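Local coordinates for protein regulator of nonsense transcripts 2 (Homo sapiens, PDB 4CEM) that takes part, as a core factor, in nonsense-mediated mRNA decay, this fragment being the first of its three MIF4G domains, at residues A[38-42]-A[43-47]; A[129-132]-A[133-137]; A[254-257]-A[258-262]. One frame throughout, in Å; residues are numbered along the deposited sequence.

Contact 1 of 3, residues A[38-42]-A[43-47]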
ATOM      1  N   SER A  38     -29.410   2.993   6.444  1.00 59.37           N
ATOM      2  CA  SER A  38     -29.673   4.398   6.758  1.00 58.08           C
ATOM      3  C   SER A  38     -29.000   5.411   5.812  1.00 55.29           C
ATOM      4  O   SER A  38     -28.402   6.388   6.262  1.00 55.06           O
ATOM      5  CB  SER A  38     -29.287   4.690   8.212  1.00 60.55           C
ATOM      6  OG  SER A  38     -27.897   4.912   8.337  1.00 60.38           O
ATOM      7  N   ARG A  39     -29.115   5.189   4.505  1.00 50.54           N
ATOM      8  CA  ARG A  39     -28.832   6.245   3.545  1.00 47.75           C
ATOM      9  C   ARG A  39     -30.018   7.210   3.548  1.00 47.04           C
ATOM     10  O   ARG A  39     -31.141   6.800   3.849  1.00 44.75           O
ATOM     11  CB  ARG A  39     -28.586   5.671   2.147  1.00 44.86           C
ATOM     12  CG  ARG A  39     -27.346   4.800   2.082  1.00 43.38           C
ATOM     13  CD  ARG A  39     -26.758   4.745   0.693  1.00 41.40           C
ATOM     14  NE  ARG A  39     -25.424   4.136   0.657  1.00 40.91           N
ATOM     15  CZ  ARG A  39     -25.168   2.832   0.510  1.00 40.19           C
ATOM     16  NH1 ARG A  39     -26.155   1.939   0.414  1.00 40.32           N
ATOM     17  NH2 ARG A  39     -23.907   2.412   0.458  1.00 38.98           N
ATOM     18  N   PRO A  40     -29.782   8.494   3.235  1.00 47.86           N
ATOM     19  CA  PRO A  40     -30.896   9.450   3.252  1.00 51.47           C
ATOM     20  C   PRO A  40     -31.840   9.258   2.064  1.00 54.30           C
ATOM     21  O   PRO A  40     -31.522   8.515   1.140  1.00 52.58           O
ATOM     22  CB  PRO A  40     -30.201  10.818   3.178  1.00 51.62           C
ATOM     23  CG  PRO A  40     -28.732  10.551   3.328  1.00 50.13           C
ATOM     24  CD  PRO A  40     -28.517   9.147   2.868  1.00 48.37           C
ATOM     25  N   GLU A  41     -32.986   9.934   2.084  1.00 60.81           N
ATOM     26  CA  GLU A  41     -33.995   9.754   1.033  1.00 64.91           C
ATOM     27  C   GLU A  41     -34.227  11.008   0.190  1.00 66.07           C
ATOM     28  O   GLU A  41     -33.721  12.090   0.501  1.00 64.86           O
ATOM     29  CB  GLU A  41     -35.327   9.234   1.598  1.00 68.30           C
ATOM     30  CG  GLU A  41     -35.417   9.100   3.113  1.00 71.41           C
ATOM     31  CD  GLU A  41     -36.274   7.917   3.533  1.00 75.16           C
ATOM     32  OE1 GLU A  41     -35.974   6.781   3.096  1.00 78.27           O
ATOM     33  OE2 GLU A  41     -37.240   8.118   4.302  1.00 76.84           O
ATOM     34  N   GLU A  42     -34.974  10.813  -0.896  1.00 66.25           N
ATOM     35  CA  GLU A  42     -35.418  11.874  -1.799  1.00 65.72           C
ATOM     36  C   GLU A  42     -35.506  13.246  -1.129  1.00 61.98           C
ATOM     37  O   GLU A  42     -34.832  14.183  -1.554  1.00 62.26           O
ATOM     38  CB  GLU A  42     -36.778  11.469  -2.405  1.00 70.06           C
ATOM     39  CG  GLU A  42     -37.607  12.574  -3.060  1.00 72.64           C
ATOM     40  CD  GLU A  42     -37.009  13.090  -4.358  1.00 75.36           C
ATOM     41  OE1 GLU A  42     -35.872  13.613  -4.336  1.00 77.79           O
ATOM     42  OE2 GLU A  42     -37.690  12.986  -5.402  1.00 76.07           O
ATOM     43  N   ASN A  43     -36.320  13.359  -0.081  1.00 58.68           N
ATOM     44  CA  ASN A  43     -36.572  14.661   0.543  1.00 58.55           C
ATOM     45  C   ASN A  43     -35.289  15.323   1.056  1.00 56.72           C
ATOM     46  O   ASN A  43     -35.101  16.524   0.897  1.00 62.50           O
ATOM     47  CB  ASN A  43     -37.645  14.566   1.647  1.00 58.85           C
ATOM     48  CG  ASN A  43     -37.084  14.135   2.998  1.00 62.39           C
ATOM     49  OD1 ASN A  43     -36.060  13.442   3.082  1.00 63.95           O
ATOM     50  ND2 ASN A  43     -37.763  14.538   4.070  1.00 59.89           N
ATOM     51  N   PHE A  44     -34.405  14.532   1.656  1.00 52.21           N
ATOM     52  CA  PHE A  44     -33.133  15.038   2.153  1.00 48.59           C
ATOM     53  C   PHE A  44     -32.287  15.555   0.993  1.00 47.54           C
ATOM     54  O   PHE A  44     -31.675  16.611   1.088  1.00 47.94           O
ATOM     55  CB  PHE A  44     -32.387  13.936   2.914  1.00 46.83           C
ATOM     56  CG  PHE A  44     -31.027  14.342   3.394  1.00 44.84           C
ATOM     57  CD1 PHE A  44     -29.916  14.209   2.575  1.00 44.45           C
ATOM     58  CD2 PHE A  44     -30.853  14.858   4.663  1.00 45.96           C
ATOM     59  CE1 PHE A  44     -28.656  14.591   3.011  1.00 43.31           C
ATOM     60  CE2 PHE A  44     -29.591  15.233   5.111  1.00 44.90           C
ATOM     61  CZ  PHE A  44     -28.493  15.099   4.281  1.00 43.26           C
ATOM     62  N   PHE A  45     -32.247  14.804  -0.099  1.00 48.30           N
ATOM     63  CA  PHE A  45     -31.472  15.205  -1.271  1.00 48.50           C
ATOM     64  C   PHE A  45     -32.013  16.473  -1.914  1.00 49.03           C
ATOM     65  O   PHE A  45     -31.242  17.252  -2.474  1.00 48.92           O
ATOM     66  CB  PHE A  45     -31.404  14.063  -2.289  1.00 48.94           C
ATOM     67  CG  PHE A  45     -30.483  12.953  -1.872  1.00 50.24           C
ATOM     68  CD1 PHE A  45     -29.103  13.131  -1.916  1.00 50.46           C
ATOM     69  CD2 PHE A  45     -30.985  11.754  -1.397  1.00 50.07           C
ATOM     70  CE1 PHE A  45     -28.246  12.122  -1.514  1.00 49.76           C
ATOM     71  CE2 PHE A  45     -30.132  10.743  -0.987  1.00 49.80           C
ATOM     72  CZ  PHE A  45     -28.763  10.926  -1.047  1.00 49.90           C
ATOM     73  N   SER A  46     -33.328  16.683  -1.808  1.00 50.51           N
ATOM     74  CA  SER A  46     -33.988  17.886  -2.339  1.00 52.44           C
ATOM     75  C   SER A  46     -33.372  19.162  -1.815  1.00 51.91           C
ATOM     76  O   SER A  46     -33.260  20.143  -2.544  1.00 49.58           O
ATOM     77  CB  SER A  46     -35.469  17.911  -1.957  1.00 53.20           C
ATOM     78  OG  SER A  46     -36.085  16.680  -2.258  1.00 58.35           O
ATOM     79  N   ARG A  47     -33.003  19.142  -0.537  1.00 53.94           N
ATOM     80  CA  ARG A  47     -32.509  20.332   0.143  1.00 55.18           C
ATOM     81  C   ARG A  47     -31.022  20.586  -0.042  1.00 51.74           C
ATOM     82  O   ARG A  47     -30.536  21.637   0.354  1.00 51.85           O
ATOM     83  CB  ARG A  47     -32.797  20.251   1.632  1.00 58.85           C
ATOM     84  CG  ARG A  47     -34.262  20.105   1.971  1.00 64.59           C
ATOM     85  CD  ARG A  47     -34.483  20.459   3.429  1.00 71.34           C
ATOM     86  NE  ARG A  47     -35.351  19.495   4.095  1.00 80.92           N
ATOM     87  CZ  ARG A  47     -35.471  19.367   5.417  1.00 87.10           C
ATOM     88  NH1 ARG A  47     -34.780  20.150   6.248  1.00 87.41           N
ATOM     89  NH2 ARG A  47     -36.302  18.452   5.912  1.00 89.45           N
TER

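Contact 2 of 3, residues A[129-132]-A[133-137]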
ATOM      1  N   LYS A 129     -10.946  -1.452 -11.514  1.00 52.50           N
ATOM      2  CA  LYS A 129     -10.661  -2.587 -12.393  1.00 52.82           C
ATOM      3  C   LYS A 129     -10.229  -2.115 -13.785  1.00 55.00           C
ATOM      4  O   LYS A 129      -9.203  -2.562 -14.297  1.00 57.14           O
ATOM      5  CB  LYS A 129     -11.862  -3.519 -12.498  1.00 50.95           C
ATOM      6  CG  LYS A 129     -11.982  -4.518 -11.367  1.00 50.14           C
ATOM      7  CD  LYS A 129     -13.231  -5.363 -11.560  1.00 51.66           C
ATOM      8  CE  LYS A 129     -13.500  -6.295 -10.392  1.00 52.25           C
ATOM      9  NZ  LYS A 129     -14.938  -6.680 -10.355  1.00 52.31           N
ATOM     10  N   LYS A 130     -11.003  -1.212 -14.384  1.00 56.71           N
ATOM     11  CA  LYS A 130     -10.634  -0.619 -15.675  1.00 59.36           C
ATOM     12  C   LYS A 130      -9.239  -0.007 -15.589  1.00 59.69           C
ATOM     13  O   LYS A 130      -8.412  -0.190 -16.483  1.00 60.33           O
ATOM     14  CB  LYS A 130     -11.629   0.471 -16.105  1.00 62.62           C
ATOM     15  CG  LYS A 130     -13.062   0.003 -16.337  1.00 66.48           C
ATOM     16  CD  LYS A 130     -13.201  -0.861 -17.580  1.00 69.59           C
ATOM     17  CE  LYS A 130     -14.621  -1.392 -17.723  1.00 72.83           C
ATOM     18  NZ  LYS A 130     -14.728  -2.449 -18.772  1.00 75.12           N
ATOM     19  N   HIS A 131      -8.978   0.714 -14.505  1.00 58.87           N
ATOM     20  CA  HIS A 131      -7.696   1.386 -14.327  1.00 60.80           C
ATOM     21  C   HIS A 131      -6.541   0.414 -14.329  1.00 61.98           C
ATOM     22  O   HIS A 131      -5.483   0.717 -14.872  1.00 62.42           O
ATOM     23  CB  HIS A 131      -7.715   2.216 -13.045  1.00 61.26           C
ATOM     24  CG  HIS A 131      -6.444   2.987 -12.787  1.00 60.84           C
ATOM     25  ND1 HIS A 131      -6.303   4.281 -13.123  1.00 62.37           N
ATOM     26  CD2 HIS A 131      -5.246   2.604 -12.174  1.00 62.17           C
ATOM     27  CE1 HIS A 131      -5.076   4.709 -12.751  1.00 64.07           C
ATOM     28  NE2 HIS A 131      -4.430   3.679 -12.173  1.00 63.72           N
ATOM     29  N   PHE A 132      -6.723  -0.763 -13.734  1.00 63.37           N
ATOM     30  CA  PHE A 132      -5.687  -1.802 -13.785  1.00 66.04           C
ATOM     31  C   PHE A 132      -5.668  -2.531 -15.128  1.00 68.49           C
ATOM     32  O   PHE A 132      -4.722  -3.260 -15.413  1.00 70.85           O
ATOM     33  CB  PHE A 132      -5.830  -2.807 -12.630  1.00 65.36           C
ATOM     34  CG  PHE A 132      -5.578  -2.210 -11.274  1.00 64.25           C
ATOM     35  CD1 PHE A 132      -4.385  -1.557 -10.998  1.00 65.88           C
ATOM     36  CD2 PHE A 132      -6.535  -2.297 -10.271  1.00 64.18           C
ATOM     37  CE1 PHE A 132      -4.153  -0.999  -9.752  1.00 64.24           C
ATOM     38  CE2 PHE A 132      -6.309  -1.742  -9.025  1.00 61.82           C
ATOM     39  CZ  PHE A 132      -5.116  -1.093  -8.764  1.00 62.59           C
ATOM     40  N   GLU A 133      -6.709  -2.343 -15.944  1.00 71.67           N
ATOM     41  CA  GLU A 133      -6.675  -2.767 -17.350  1.00 72.50           C
ATOM     42  C   GLU A 133      -5.723  -1.849 -18.107  1.00 73.64           C
ATOM     43  O   GLU A 133      -4.715  -2.298 -18.643  1.00 72.15           O
ATOM     44  CB  GLU A 133      -8.064  -2.703 -17.995  1.00 73.46           C
ATOM     45  CG  GLU A 133      -8.415  -3.940 -18.785  1.00 76.42           C
ATOM     46  CD  GLU A 133      -8.819  -5.076 -17.870  1.00 78.23           C
ATOM     47  OE1 GLU A 133      -9.948  -5.024 -17.333  1.00 79.23           O
ATOM     48  OE2 GLU A 133      -8.006  -6.006 -17.681  1.00 78.68           O
ATOM     49  N   ALA A 134      -6.044  -0.556 -18.123  1.00 73.27           N
ATOM     50  CA  ALA A 134      -5.236   0.442 -18.819  1.00 73.45           C
ATOM     51  C   ALA A 134      -3.742   0.287 -18.533  1.00 76.38           C
ATOM     52  O   ALA A 134      -2.925   0.435 -19.433  1.00 75.78           O
ATOM     53  CB  ALA A 134      -5.699   1.841 -18.448  1.00 68.74           C
ATOM     54  N   ARG A 135      -3.393  -0.012 -17.284  1.00 84.31           N
ATOM     55  CA  ARG A 135      -1.994  -0.207 -16.895  1.00 90.34           C
ATOM     56  C   ARG A 135      -1.340  -1.382 -17.602  1.00 90.60           C
ATOM     57  O   ARG A 135      -0.235  -1.252 -18.116  1.00 88.81           O
ATOM     58  CB  ARG A 135      -1.868  -0.442 -15.389  1.00 98.02           C
ATOM     59  CG  ARG A 135      -1.945   0.815 -14.543  1.00105.18           C
ATOM     60  CD  ARG A 135      -1.091   0.686 -13.286  1.00111.80           C
ATOM     61  NE  ARG A 135      -0.985   1.953 -12.566  1.00118.75           N
ATOM     62  CZ  ARG A 135      -0.271   3.005 -12.972  1.00121.40           C
ATOM     63  NH1 ARG A 135       0.420   2.978 -14.111  1.00124.16           N
ATOM     64  NH2 ARG A 135      -0.252   4.103 -12.230  1.00120.72           N
ATOM     65  N   LYS A 136      -2.027  -2.523 -17.612  1.00 95.40           N
ATOM     66  CA  LYS A 136      -1.456  -3.796 -18.091  1.00 99.45           C
ATOM     67  C   LYS A 136      -0.831  -3.770 -19.499  1.00107.55           C
ATOM     68  O   LYS A 136       0.094  -4.540 -19.768  1.00114.97           O
ATOM     69  CB  LYS A 136      -2.495  -4.935 -17.986  1.00 96.53           C
ATOM     70  CG  LYS A 136      -2.427  -5.691 -16.664  1.00 96.11           C
ATOM     71  CD  LYS A 136      -3.719  -6.424 -16.317  1.00 96.51           C
ATOM     72  CE  LYS A 136      -3.605  -7.133 -14.969  1.00 93.20           C
ATOM     73  NZ  LYS A 136      -4.885  -7.188 -14.203  1.00 86.09           N
ATOM     74  N   GLU A 137      -1.319  -2.900 -20.384  1.00112.31           N
ATOM     75  CA  GLU A 137      -0.790  -2.813 -21.758  1.00110.77           C
ATOM     76  C   GLU A 137      -0.139  -1.461 -22.118  1.00109.69           C
ATOM     77  O   GLU A 137       0.605  -1.374 -23.097  1.00108.49           O
ATOM     78  CB  GLU A 137      -1.880  -3.211 -22.758  1.00111.59           C
ATOM     79  CG  GLU A 137      -2.059  -4.723 -22.833  1.00112.68           C
ATOM     80  CD  GLU A 137      -3.473  -5.156 -23.171  1.00113.09           C
ATOM     81  OE1 GLU A 137      -4.112  -4.503 -24.022  1.00115.42           O
ATOM     82  OE2 GLU A 137      -3.939  -6.163 -22.591  1.00113.06           O
TER

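Contact 3 of 3, residues A[254-257]-A[258-262]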
ATOM      1  N   ASP A 254      23.264 -11.876  -6.439  1.00 83.82           N
ATOM      2  CA  ASP A 254      24.005 -10.619  -6.444  1.00 85.07           C
ATOM      3  C   ASP A 254      25.116 -10.550  -5.391  1.00 86.54           C
ATOM      4  O   ASP A 254      26.012  -9.717  -5.508  1.00 87.86           O
ATOM      5  CB  ASP A 254      23.053  -9.430  -6.287  1.00 85.75           C
ATOM      6  CG  ASP A 254      22.111  -9.281  -7.467  1.00 87.81           C
ATOM      7  OD1 ASP A 254      21.785 -10.309  -8.099  1.00 89.32           O
ATOM      8  OD2 ASP A 254      21.699  -8.141  -7.768  1.00 87.83           O
ATOM      9  N   HIS A 255      25.070 -11.405  -4.371  1.00 87.41           N
ATOM     10  CA  HIS A 255      26.191 -11.514  -3.432  1.00 89.90           C
ATOM     11  C   HIS A 255      27.359 -12.199  -4.097  1.00 92.73           C
ATOM     12  O   HIS A 255      28.468 -11.662  -4.119  1.00 92.99           O
ATOM     13  CB  HIS A 255      25.788 -12.251  -2.153  1.00 87.84           C
ATOM     14  CG  HIS A 255      26.808 -12.138  -1.034  1.00 87.71           C
ATOM     15  ND1 HIS A 255      27.442 -11.022  -0.480  1.00 85.69           N
ATOM     16  CD2 HIS A 255      27.287 -13.212  -0.376  1.00 84.82           C
ATOM     17  CE1 HIS A 255      28.267 -11.469   0.492  1.00 84.30           C
ATOM     18  NE2 HIS A 255      28.175 -12.808   0.556  1.00 83.58           N
ATOM     19  N   ARG A 256      27.114 -13.387  -4.655  1.00 95.93           N
ATOM     20  CA  ARG A 256      28.130 -14.134  -5.412  1.00 96.83           C
ATOM     21  C   ARG A 256      28.784 -13.272  -6.487  1.00 96.68           C
ATOM     22  O   ARG A 256      29.998 -13.100  -6.492  1.00 99.32           O
ATOM     23  CB  ARG A 256      27.516 -15.383  -6.065  1.00 97.19           C
ATOM     24  CG  ARG A 256      27.714 -16.675  -5.286  1.00 98.14           C
ATOM     25  CD  ARG A 256      28.935 -17.439  -5.770  1.00101.55           C
ATOM     26  NE  ARG A 256      28.888 -18.847  -5.375  1.00105.89           N
ATOM     27  CZ  ARG A 256      29.455 -19.855  -6.043  1.00108.90           C
ATOM     28  NH1 ARG A 256      30.130 -19.643  -7.173  1.00110.85           N
ATOM     29  NH2 ARG A 256      29.341 -21.098  -5.582  1.00108.47           N
ATOM     30  N   GLU A 257      27.968 -12.715  -7.378  1.00 95.46           N
ATOM     31  CA  GLU A 257      28.468 -11.952  -8.525  1.00 94.32           C
ATOM     32  C   GLU A 257      29.001 -10.572  -8.156  1.00 91.54           C
ATOM     33  O   GLU A 257      29.524  -9.870  -9.015  1.00 92.98           O
ATOM     34  CB  GLU A 257      27.384 -11.829  -9.596  1.00 97.75           C
ATOM     35  CG  GLU A 257      26.977 -13.169 -10.195  1.00103.03           C
ATOM     36  CD  GLU A 257      25.721 -13.088 -11.043  1.00106.99           C
ATOM     37  OE1 GLU A 257      25.483 -12.028 -11.661  1.00111.85           O
ATOM     38  OE2 GLU A 257      24.971 -14.090 -11.093  1.00107.28           O
ATOM     39  N   LEU A 258      28.851 -10.172  -6.895  1.00 91.15           N
ATOM     40  CA  LEU A 258      29.559  -9.007  -6.374  1.00 91.92           C
ATOM     41  C   LEU A 258      30.953  -9.433  -5.923  1.00 97.68           C
ATOM     42  O   LEU A 258      31.929  -8.724  -6.167  1.00102.07           O
ATOM     43  CB  LEU A 258      28.807  -8.373  -5.200  1.00 90.88           C
ATOM     44  CG  LEU A 258      29.483  -7.170  -4.524  1.00 89.24           C
ATOM     45  CD1 LEU A 258      29.330  -5.909  -5.364  1.00 85.81           C
ATOM     46  CD2 LEU A 258      28.924  -6.953  -3.127  1.00 89.12           C
ATOM     47  N   GLN A 259      31.041 -10.589  -5.265  1.00101.09           N
ATOM     48  CA  GLN A 259      32.312 -11.080  -4.717  1.00102.29           C
ATOM     49  C   GLN A 259      33.102 -11.981  -5.690  1.00102.31           C
ATOM     50  O   GLN A 259      34.287 -12.244  -5.470  1.00 99.92           O
ATOM     51  CB  GLN A 259      32.085 -11.766  -3.359  1.00104.30           C
ATOM     52  CG  GLN A 259      31.751 -10.781  -2.233  1.00102.13           C
ATOM     53  CD  GLN A 259      31.602 -11.437  -0.867  1.00 98.83           C
ATOM     54  OE1 GLN A 259      31.339 -12.637  -0.759  1.00 95.88           O
ATOM     55  NE2 GLN A 259      31.759 -10.643   0.187  1.00 94.85           N
ATOM     56  N   ASN A 260      32.446 -12.440  -6.759  1.00101.49           N
ATOM     57  CA  ASN A 260      33.145 -13.023  -7.913  1.00 95.69           C
ATOM     58  C   ASN A 260      33.694 -11.934  -8.832  1.00 93.78           C
ATOM     59  O   ASN A 260      34.455 -12.229  -9.747  1.00 92.10           O
ATOM     60  CB  ASN A 260      32.237 -13.970  -8.718  1.00 94.20           C
ATOM     61  CG  ASN A 260      32.367 -15.424  -8.286  1.00 92.70           C
ATOM     62  OD1 ASN A 260      33.296 -15.797  -7.568  1.00 96.63           O
ATOM     63  ND2 ASN A 260      31.436 -16.256  -8.738  1.00 86.23           N
ATOM     64  N   THR A 261      33.287 -10.686  -8.595  1.00 95.33           N
ATOM     65  CA  THR A 261      33.854  -9.529  -9.290  1.00 99.20           C
ATOM     66  C   THR A 261      34.746  -8.675  -8.370  1.00101.61           C
ATOM     67  O   THR A 261      35.401  -7.748  -8.840  1.00103.55           O
ATOM     68  CB  THR A 261      32.753  -8.645  -9.919  1.00 98.63           C
ATOM     69  OG1 THR A 261      31.683  -9.473 -10.395  1.00 97.91           O
ATOM     70  CG2 THR A 261      33.311  -7.831 -11.088  1.00 97.64           C
ATOM     71  N   GLU A 262      34.759  -8.976  -7.070  1.00104.35           N
ATOM     72  CA  GLU A 262      35.780  -8.441  -6.160  1.00107.51           C
ATOM     73  C   GLU A 262      37.006  -9.330  -6.235  1.00111.80           C
ATOM     74  O   GLU A 262      38.128  -8.837  -6.339  1.00113.21           O
ATOM     75  CB  GLU A 262      35.290  -8.397  -4.712  1.00109.27           C
ATOM     76  CG  GLU A 262      34.347  -7.249  -4.395  1.00110.91           C
ATOM     77  CD  GLU A 262      33.724  -7.360  -3.016  1.00110.32           C
ATOM     78  OE1 GLU A 262      34.251  -8.125  -2.180  1.00109.73           O
ATOM     79  OE2 GLU A 262      32.703  -6.681  -2.769  1.00107.38           O
TER

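Contact 1 of 3, residues A[38-42]-A[43-47]
P40 leans its ring against F44, and its carbonyl meets F45, so one proline links the loop before helix 42-46 to two aromatic side chains of the helix's first turn. The pyrrolidine and the phenyl ring of F44 cross obliquely: CB of P40 comes within 3.5 Å of CD1 of F44, and CG of P40 follows farther out along the CD1-CE1 side. The phenyl ring is brought there because CG of F44 stands anti to the backbone N (chi1 177°), which swings the ring back toward the proline. F45 takes the other direction, with CG beside its own backbone N, and turns an edge to the proline carbonyl: O of P40 lies near the ring plane, 3.4 Å from CE2 of F45. CD2 of F45 is 3.3 Å from O of E41. That carbonyl also receives the backbone N of F45 at 3.1 Å and, weakly, the N of F44, bonds that belong to the opening of the helix. R116 of helix 103-116 touches both F44 and F45, and R39 reaches the carbonyl of H114 on that helix, so the turn rests on helix 103-116. One residue after E41, E42 O is gripped twice by S46. The backbone N of S46 approaches nearly head-on at 2.9 Å, while its OG, 2.9 Å from the same E42 O, comes from above the carbonyl plane; OG can do this because it sits beside the backbone N of S46 (chi1 -49°). The chemistry is therefore mixed: apolar contact between P40 and F44, together with carbonyl oxygens that meet N-H, O-H and C-H groups, E42 O taking two donors from S46 and so tying the rotation of that side chain to the first turn.

Contact 2 of 3, residues A[129-132]-A[133-137]
R135 lies beside H131, one turn earlier, both side chains leading outward from the helix, and CB, CG, NE and NH2 of the arginine each meet the preceding turn. CB lies near two carbonyl oxygens, 3.8 Å from O of H131 and slightly farther from O of F132. CG comes closer to the first, 3.6 Å from H131 O, the same oxygen that takes the backbone N of R135 in a helical hydrogen bond of 3.3 Å. CG stands beside the backbone N of R135 (chi1 -79°), and a bend at chi2 then carries the chain alongside the imidazole. NE arrives 3.9 Å from NE2 of H131, with NH2 a little beyond. Ring and guanidinium planes are nearly perpendicular, 87° apart, and at this distance the contact is a loose one. At the tip, NH1 forms a long, weak ion pair with E138. On another side of the helix, CD of K136 lies 3.4 Å from O of F132. All of this belongs to the last turns of helix 120-137, packed against helices 143-158 and 164-181: helix 143-158 meets H131 and R135 through K145 and F132 through L146, while helix 164-181 meets K129 through L170, F132 through Q174 and K136 through N177.

Contact 3 of 3, residues A[254-257]-A[258-262]
The closing turns of helix 230-259, the long helix of this all-helical MIF4G domain, hold H255 and Q259 against each other one turn apart, just where the chain passes into a loop. Imidazole and amide meet at an angle, their planes 43° apart. OE1 of Q259 is 3.4 Å from NE2 of H255, but the angle is too poor for a hydrogen bond; CD of Q259 lies 3.6 Å from CE1 of H255, and the amide NE2 is equally near that carbon. CG of H255 sits anti to its own N (chi1 -168°), which turns the ring along the helix toward the next turn, where Q259 runs extended beyond CG to meet it. The same ring touches L311 and P312 of the loop that ends the modelled chain. Were H255 an alanine, the Q259 amide would probably be free to turn and L311 and P312 would lose the ring they touch. On another side, R256 and N260 lie alongside each other, pointing the same way. ND2 of N260 comes in the plane of the guanidinium, at its edge, 4.0 Å from NH1 of R256, with the amide nearly perpendicular; both groups being donors, this is no more than van der Waals contact. L258 is buried and reaches Y283 and A287 of helix 283-303, its CB also close to the carbonyl of D254. Q259 N bonds to H255 O at 3.0 Å, and two residues on, OG1 of T261 donates to O of E257, 2.6 Å away and tilted 34° from the carbonyl plane.

Along the chain the three contacts come in series: contact 1 at the short helix 42-46, contact 2 at the end of helix 120-137, and contact 3 where helix 230-259 gives way to a loop. None touches another. Centres of contacts 1 and 2 are 35 Å apart, those of 2 and 3 are 38 Å apart, and those of contacts 1 and 3, on opposite sides of the chain's centre, are 68 Å apart. Contacts 2 and 3 both belong to the MIF4G domain. Each of the three is a local turn at the surface of an all-helical chain, near where a helix begins or ends, so they mark separate places along an elongated stack of helices, not a single site.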